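Local coordinates for putative membrane anchored protein (Corynebacterium diphtheriae, PDB 3LSO), which is of unknown function but is probably a membrane-anchored protein, built of beta strands and loops, without helices, at residues E201-K206 with T280-V285; P313-P318 with A450-G455. One frame throughout, in Å; residues are numbered along the deposited sequence.

Contact 1: E201-K206 with T280-V285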
ATOM      1  N   GLU A 201       3.243   9.289  12.866  1.00 33.20           N
ATOM      2  CA  GLU A 201       2.256  10.336  13.059  1.00 33.29           C
ATOM      3  C   GLU A 201       2.775  11.736  12.734  1.00 32.90           C
ATOM      4  O   GLU A 201       2.524  12.242  11.648  1.00 33.29           O
ATOM      5  CB  GLU A 201       1.291  10.240  14.255  1.00 34.06           C
ATOM      6  CG  GLU A 201       0.239  11.413  14.170  1.00 35.33           C
ATOM      7  CD  GLU A 201      -1.072  11.231  14.962  1.00 37.87           C
ATOM      8  OE1 GLU A 201      -1.148  10.362  15.862  1.00 39.39           O
ATOM      9  OE2 GLU A 201      -2.037  11.984  14.685  1.00 37.19           O
ATOM     10  N   SER A 202       3.525  12.347  13.633  1.00 31.72           N
ATOM     11  CA  SER A 202       4.154  13.596  13.318  1.00 30.71           C
ATOM     12  C   SER A 202       5.167  13.847  14.402  1.00 30.05           C
ATOM     13  O   SER A 202       5.161  13.173  15.419  1.00 29.56           O
ATOM     14  CB  SER A 202       3.127  14.714  13.268  1.00 30.92           C
ATOM     15  OG  SER A 202       2.699  15.077  14.571  1.00 32.77           O
ATOM     16  N   ALA A 203       6.055  14.804  14.178  1.00 29.82           N
ATOM     17  CA  ALA A 203       7.148  15.065  15.106  1.00 29.82           C
ATOM     18  C   ALA A 203       7.549  16.524  15.050  1.00 29.49           C
ATOM     19  O   ALA A 203       7.179  17.228  14.121  1.00 29.63           O
ATOM     20  CB  ALA A 203       8.344  14.153  14.809  1.00 29.40           C
ATOM     21  N   SER A 204       8.281  16.982  16.056  1.00 29.45           N
ATOM     22  CA  SER A 204       8.833  18.331  16.033  1.00 29.55           C
ATOM     23  C   SER A 204      10.334  18.212  15.908  1.00 29.29           C
ATOM     24  O   SER A 204      10.891  17.154  16.195  1.00 29.65           O
ATOM     25  CB  SER A 204       8.481  19.082  17.307  1.00 29.44           C
ATOM     26  OG  SER A 204       7.112  18.921  17.616  1.00 30.82           O
ATOM     27  N   ILE A 205      10.989  19.286  15.471  1.00 28.79           N
ATOM     28  CA  ILE A 205      12.442  19.328  15.461  1.00 28.22           C
ATOM     29  C   ILE A 205      12.960  19.214  16.894  1.00 28.52           C
ATOM     30  O   ILE A 205      12.198  19.379  17.850  1.00 28.54           O
ATOM     31  CB  ILE A 205      12.987  20.589  14.719  1.00 28.36           C
ATOM     32  CG1 ILE A 205      12.565  21.914  15.409  1.00 27.44           C
ATOM     33  CG2 ILE A 205      12.569  20.556  13.242  1.00 27.34           C
ATOM     34  CD1 ILE A 205      13.135  23.208  14.776  1.00 22.01           C
ATOM     35  N   LYS A 206      14.242  18.897  17.035  1.00 29.09           N
ATOM     36  CA  LYS A 206      14.930  18.828  18.342  1.00 29.65           C
ATOM     37  C   LYS A 206      14.275  17.857  19.354  1.00 30.32           C
ATOM     38  O   LYS A 206      14.306  18.117  20.562  1.00 30.90           O
ATOM     39  CB  LYS A 206      15.088  20.232  18.994  1.00 29.41           C
ATOM     40  CG  LYS A 206      15.759  21.353  18.179  1.00 28.46           C
ATOM     41  CD  LYS A 206      15.658  22.670  18.945  1.00 29.90           C
ATOM     42  CE  LYS A 206      16.225  23.883  18.175  1.00 31.45           C
ATOM     43  NZ  LYS A 206      17.574  24.380  18.660  1.00 30.15           N
ATOM     44  N   THR A 280       8.586   5.095   4.710  1.00 31.15           N
ATOM     45  CA  THR A 280       7.470   5.840   5.286  1.00 30.02           C
ATOM     46  C   THR A 280       7.849   7.307   5.349  1.00 29.67           C
ATOM     47  O   THR A 280       9.020   7.660   5.211  1.00 29.71           O
ATOM     48  CB  THR A 280       7.065   5.308   6.671  1.00 30.09           C
ATOM     49  OG1 THR A 280       5.824   5.905   7.058  1.00 28.93           O
ATOM     50  CG2 THR A 280       8.149   5.615   7.715  1.00 29.72           C
ATOM     51  N   ILE A 281       6.853   8.149   5.559  1.00 29.02           N
ATOM     52  CA  ILE A 281       7.049   9.580   5.610  1.00 29.02           C
ATOM     53  C   ILE A 281       6.598  10.094   6.984  1.00 29.10           C
ATOM     54  O   ILE A 281       5.555   9.700   7.466  1.00 29.51           O
ATOM     55  CB  ILE A 281       6.271  10.235   4.434  1.00 28.97           C
ATOM     56  CG1 ILE A 281       6.850   9.730   3.091  1.00 29.98           C
ATOM     57  CG2 ILE A 281       6.293  11.745   4.537  1.00 27.77           C
ATOM     58  CD1 ILE A 281       6.140  10.233   1.789  1.00 31.25           C
ATOM     59  N   ILE A 282       7.400  10.924   7.648  1.00 29.35           N
ATOM     60  CA  ILE A 282       6.963  11.551   8.913  1.00 29.06           C
ATOM     61  C   ILE A 282       6.889  13.049   8.662  1.00 29.22           C
ATOM     62  O   ILE A 282       7.896  13.656   8.281  1.00 29.46           O
ATOM     63  CB  ILE A 282       7.951  11.353  10.100  1.00 28.68           C
ATOM     64  CG1 ILE A 282       8.376   9.908  10.258  1.00 29.17           C
ATOM     65  CG2 ILE A 282       7.289  11.767  11.411  1.00 29.02           C
ATOM     66  CD1 ILE A 282       9.749   9.747  10.922  1.00 31.91           C
ATOM     67  N   PRO A 283       5.705  13.652   8.853  1.00 28.77           N
ATOM     68  CA  PRO A 283       5.647  15.107   8.766  1.00 28.56           C
ATOM     69  C   PRO A 283       6.398  15.638   9.969  1.00 28.80           C
ATOM     70  O   PRO A 283       6.250  15.093  11.052  1.00 28.91           O
ATOM     71  CB  PRO A 283       4.155  15.413   8.888  1.00 28.59           C
ATOM     72  CG  PRO A 283       3.457  14.102   8.621  1.00 28.38           C
ATOM     73  CD  PRO A 283       4.386  13.038   9.066  1.00 28.36           C
ATOM     74  N   VAL A 284       7.253  16.641   9.781  1.00 29.42           N
ATOM     75  CA  VAL A 284       7.981  17.237  10.902  1.00 29.31           C
ATOM     76  C   VAL A 284       7.714  18.715  10.952  1.00 30.00           C
ATOM     77  O   VAL A 284       7.839  19.404   9.929  1.00 30.89           O
ATOM     78  CB  VAL A 284       9.477  17.039  10.789  1.00 29.25           C
ATOM     79  CG1 VAL A 284      10.182  17.816  11.899  1.00 28.40           C
ATOM     80  CG2 VAL A 284       9.817  15.543  10.858  1.00 28.63           C
ATOM     81  N   VAL A 285       7.336  19.209  12.124  1.00 29.83           N
ATOM     82  CA  VAL A 285       7.056  20.627  12.264  1.00 30.29           C
ATOM     83  C   VAL A 285       8.124  21.360  13.088  1.00 30.85           C
ATOM     84  O   VAL A 285       8.916  20.724  13.776  1.00 30.76           O
ATOM     85  CB  VAL A 285       5.628  20.870  12.798  1.00 29.84           C
ATOM     86  CG1 VAL A 285       4.620  20.336  11.796  1.00 29.15           C
ATOM     87  CG2 VAL A 285       5.430  20.237  14.158  1.00 29.00           C
TER
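A203 is held to the strand 280-285 by both of its backbone polar atoms. Its N donates to P283 O at 3.1 Å. Its O accepts from V285 N at 2.8 Å, and this bond is nearly straight, 168° at the hydrogen. The third bond runs from I205 N to V285 O, 3.0 Å. It meets that oxygen almost head-on, with a C=O...N angle of 177°. C-H...O contacts fill in between the bonds: S202 CA lies near P283 O, V284 CA near A203 O, and S204 CA near V285 O.

This is parallel pairing, with A203 opposite V284 and S204 opposite V285. It adds the short strand 203-204 to the edge of a five-stranded mixed sheet, next to strand 278-285. The other side of strand 278-285 bonds to strand 258-267, for example V284 with G258.

The side-chain packing is mostly apolar. On the sheet face of A203 and V284, A203 CB lies 4.4 Å from V284 CG2, and I282 CG2 approaches A203 CB at 4.3 Å. V284 CG1 stands anti to the backbone N (chi1 174°), which turns it to meet I205 CG2 at 3.9 Å. These two side chains cross at about a right angle. On the face of S204 and V285, S204 OG lies beside V285 CG2. Before the paired residues, P283 CD rests 3.3 Å from E201 O.

Contact 2: P313-P318 with A450-G455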
ATOM      1  N   PRO A 313      -0.248  18.211   3.338  1.00 29.25           N
ATOM      2  CA  PRO A 313      -0.182  19.669   3.387  1.00 29.43           C
ATOM      3  C   PRO A 313      -0.495  20.250   2.025  1.00 29.63           C
ATOM      4  O   PRO A 313      -0.264  19.592   1.014  1.00 29.42           O
ATOM      5  CB  PRO A 313       1.285  19.944   3.721  1.00 29.00           C
ATOM      6  CG  PRO A 313       1.899  18.635   3.982  1.00 28.71           C
ATOM      7  CD  PRO A 313       1.085  17.614   3.305  1.00 28.95           C
ATOM      8  N   ALA A 314      -1.022  21.468   2.000  1.00 30.16           N
ATOM      9  CA  ALA A 314      -1.244  22.166   0.738  1.00 30.68           C
ATOM     10  C   ALA A 314       0.105  22.360   0.061  1.00 31.23           C
ATOM     11  O   ALA A 314       1.090  22.698   0.717  1.00 30.79           O
ATOM     12  CB  ALA A 314      -1.910  23.485   0.982  1.00 30.00           C
ATOM     13  N   LYS A 315       0.160  22.099  -1.240  1.00 32.54           N
ATOM     14  CA  LYS A 315       1.373  22.367  -2.017  1.00 33.60           C
ATOM     15  C   LYS A 315       1.364  23.846  -2.359  1.00 33.87           C
ATOM     16  O   LYS A 315       0.496  24.295  -3.103  1.00 34.21           O
ATOM     17  CB  LYS A 315       1.403  21.525  -3.304  1.00 33.73           C
ATOM     18  CG  LYS A 315       1.446  20.013  -3.090  1.00 35.50           C
ATOM     19  CD  LYS A 315       2.651  19.609  -2.231  1.00 39.21           C
ATOM     20  CE  LYS A 315       2.986  18.108  -2.343  1.00 40.72           C
ATOM     21  NZ  LYS A 315       3.695  17.587  -1.117  1.00 40.31           N
ATOM     22  N   VAL A 316       2.279  24.625  -1.789  1.00 34.30           N
ATOM     23  CA  VAL A 316       2.332  26.041  -2.156  1.00 35.31           C
ATOM     24  C   VAL A 316       3.742  26.485  -2.490  1.00 35.87           C
ATOM     25  O   VAL A 316       4.700  26.061  -1.847  1.00 36.15           O
ATOM     26  CB  VAL A 316       1.688  27.015  -1.096  1.00 35.62           C
ATOM     27  CG1 VAL A 316       0.369  26.454  -0.499  1.00 35.40           C
ATOM     28  CG2 VAL A 316       2.674  27.407  -0.007  1.00 35.10           C
HETATM   29  N   MSE A 317       3.858  27.340  -3.498  1.00 36.40           N
HETATM   30  CA  MSE A 317       5.150  27.868  -3.917  1.00 36.99           C
HETATM   31  C   MSE A 317       5.429  29.212  -3.242  1.00 36.70           C
HETATM   32  O   MSE A 317       4.497  29.935  -2.898  1.00 36.84           O
HETATM   33  CB  MSE A 317       5.196  27.979  -5.435  1.00 37.24           C
HETATM   34  CG  MSE A 317       5.213  26.622  -6.117  1.00 39.54           C
HETATM   35 SE   MSE A 317       4.725  26.750  -7.997  0.75 46.27          SE
HETATM   36  CE  MSE A 317       6.463  27.263  -8.789  1.00 43.69           C
ATOM     37  N   PRO A 318       6.710  29.538  -3.007  1.00 36.58           N
ATOM     38  CA  PRO A 318       6.968  30.859  -2.446  1.00 36.63           C
ATOM     39  C   PRO A 318       6.610  31.932  -3.471  1.00 36.87           C
ATOM     40  O   PRO A 318       6.739  31.700  -4.671  1.00 36.48           O
ATOM     41  CB  PRO A 318       8.473  30.836  -2.171  1.00 36.84           C
ATOM     42  CG  PRO A 318       8.852  29.384  -2.163  1.00 36.53           C
ATOM     43  CD  PRO A 318       7.943  28.746  -3.149  1.00 36.47           C
ATOM     44  N   ALA A 450      -2.050  23.530   7.494  1.00 23.23           N
ATOM     45  CA  ALA A 450      -0.695  23.156   7.067  1.00 21.91           C
ATOM     46  C   ALA A 450      -0.436  23.307   5.566  1.00 21.10           C
ATOM     47  O   ALA A 450      -1.224  22.817   4.739  1.00 22.29           O
ATOM     48  CB  ALA A 450      -0.392  21.732   7.477  1.00 21.68           C
ATOM     49  N   PHE A 451       0.667  23.950   5.209  1.00 18.18           N
ATOM     50  CA  PHE A 451       1.110  23.889   3.841  1.00 15.68           C
ATOM     51  C   PHE A 451       2.562  23.508   3.841  1.00 14.93           C
ATOM     52  O   PHE A 451       3.194  23.505   4.908  1.00 14.25           O
ATOM     53  CB  PHE A 451       0.900  25.213   3.128  1.00 15.36           C
ATOM     54  CG  PHE A 451       1.687  26.356   3.710  1.00 13.42           C
ATOM     55  CD1 PHE A 451       2.911  26.725   3.154  1.00 10.47           C
ATOM     56  CD2 PHE A 451       1.194  27.075   4.800  1.00 11.18           C
ATOM     57  CE1 PHE A 451       3.636  27.780   3.666  1.00  9.47           C
ATOM     58  CE2 PHE A 451       1.911  28.128   5.327  1.00 10.18           C
ATOM     59  CZ  PHE A 451       3.139  28.489   4.747  1.00 11.24           C
ATOM     60  N   GLU A 452       3.087  23.186   2.656  1.00 13.63           N
ATOM     61  CA  GLU A 452       4.465  22.779   2.534  1.00 13.04           C
ATOM     62  C   GLU A 452       5.189  23.385   1.356  1.00 13.12           C
ATOM     63  O   GLU A 452       4.754  23.267   0.204  1.00 13.36           O
ATOM     64  CB  GLU A 452       4.586  21.271   2.455  1.00 12.95           C
ATOM     65  CG  GLU A 452       5.963  20.862   2.025  1.00 13.61           C
ATOM     66  CD  GLU A 452       6.382  19.527   2.527  1.00 15.22           C
ATOM     67  OE1 GLU A 452       5.518  18.657   2.759  1.00 16.45           O
ATOM     68  OE2 GLU A 452       7.604  19.346   2.679  1.00 17.07           O
ATOM     69  N   ILE A 453       6.328  23.996   1.656  1.00 12.91           N
ATOM     70  CA  ILE A 453       7.197  24.532   0.635  1.00 12.71           C
ATOM     71  C   ILE A 453       8.235  23.501   0.297  1.00 12.84           C
ATOM     72  O   ILE A 453       9.064  23.146   1.132  1.00 12.71           O
ATOM     73  CB  ILE A 453       7.810  25.861   1.079  1.00 12.96           C
ATOM     74  CG1 ILE A 453       6.695  26.918   1.107  1.00 12.56           C
ATOM     75  CG2 ILE A 453       8.940  26.286   0.138  1.00 12.22           C
ATOM     76  CD1 ILE A 453       7.065  28.188   1.782  1.00 12.64           C
ATOM     77  N   ALA A 454       8.168  23.017  -0.943  1.00 13.34           N
ATOM     78  CA  ALA A 454       9.006  21.900  -1.401  1.00 13.54           C
ATOM     79  C   ALA A 454      10.494  22.233  -1.406  1.00 13.62           C
ATOM     80  O   ALA A 454      10.888  23.340  -1.809  1.00 13.51           O
ATOM     81  CB  ALA A 454       8.565  21.429  -2.786  1.00 13.50           C
ATOM     82  N   GLY A 455      11.298  21.273  -0.940  1.00 13.61           N
ATOM     83  CA  GLY A 455      12.754  21.358  -0.998  1.00 13.46           C
ATOM     84  C   GLY A 455      13.291  20.726  -2.270  1.00 13.48           C
ATOM     85  O   GLY A 455      12.578  20.595  -3.264  1.00 13.49           O
TER
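A314 makes the two shorter backbone bonds to the strand 450-453. E452 N donates to A314 O at 2.8 Å, close to the line of the C=O bond. A314 N donates to A450 O at 3.1 Å, tilted 24° from the carbonyl plane. A450 O also accepts from T308 OG1, so two donors grip this oxygen. The bond from V316 N to E452 O is straight but weak, at 3.5 Å.

K315 NZ is 4.4 Å from E452 OE1, beyond a salt bridge. The charges may still attract at this range. E452 OE1 has a firmer partner in S259 OG, a hydrogen bond to the sheet that contains strand 258-267.

Packing follows on both faces. P313 and E452 lie side by side and point the same way, with P313 CB 3.8 Å from E452 CB. On the other face A314 CB meets F451 CB at 3.9 Å. V316 crosses F451 at about a right angle, and its CG2 comes obliquely against CD1 and CE1 of the ring. F451 CG lies between the backbone N and the carbonyl carbon (chi1 63°), which brings the ring to V316. The ring also meets that of Y427. Further along, P318 CG rests on I453 CG2 at 3.9 Å.

The pairing is parallel, A314 with F451 and K315 with E452. It is a short edge strand added to strand 440-453, whose other neighbour, strand 425-435, runs antiparallel, giving a mixed beta sheet.

Contacts 1 and 2 are alike in plan. In each, a very short strand pairs in parallel with the last residues of a much longer strand. They lie in series along the chain: contact 1 closes before contact 2 opens. Their centres are 15 Å apart and their nearest atoms about 6 Å apart, so they do not touch directly. Other residues bridge them. I426 is a shared neighbour, touched by P283 of contact 1 and by E452 of contact 2. V285 of contact 1 touches M428 on the same strand, 425-435. S259, a partner of contact 2, also touches I281 of contact 1. Both contacts therefore sit near the junction of two sheets.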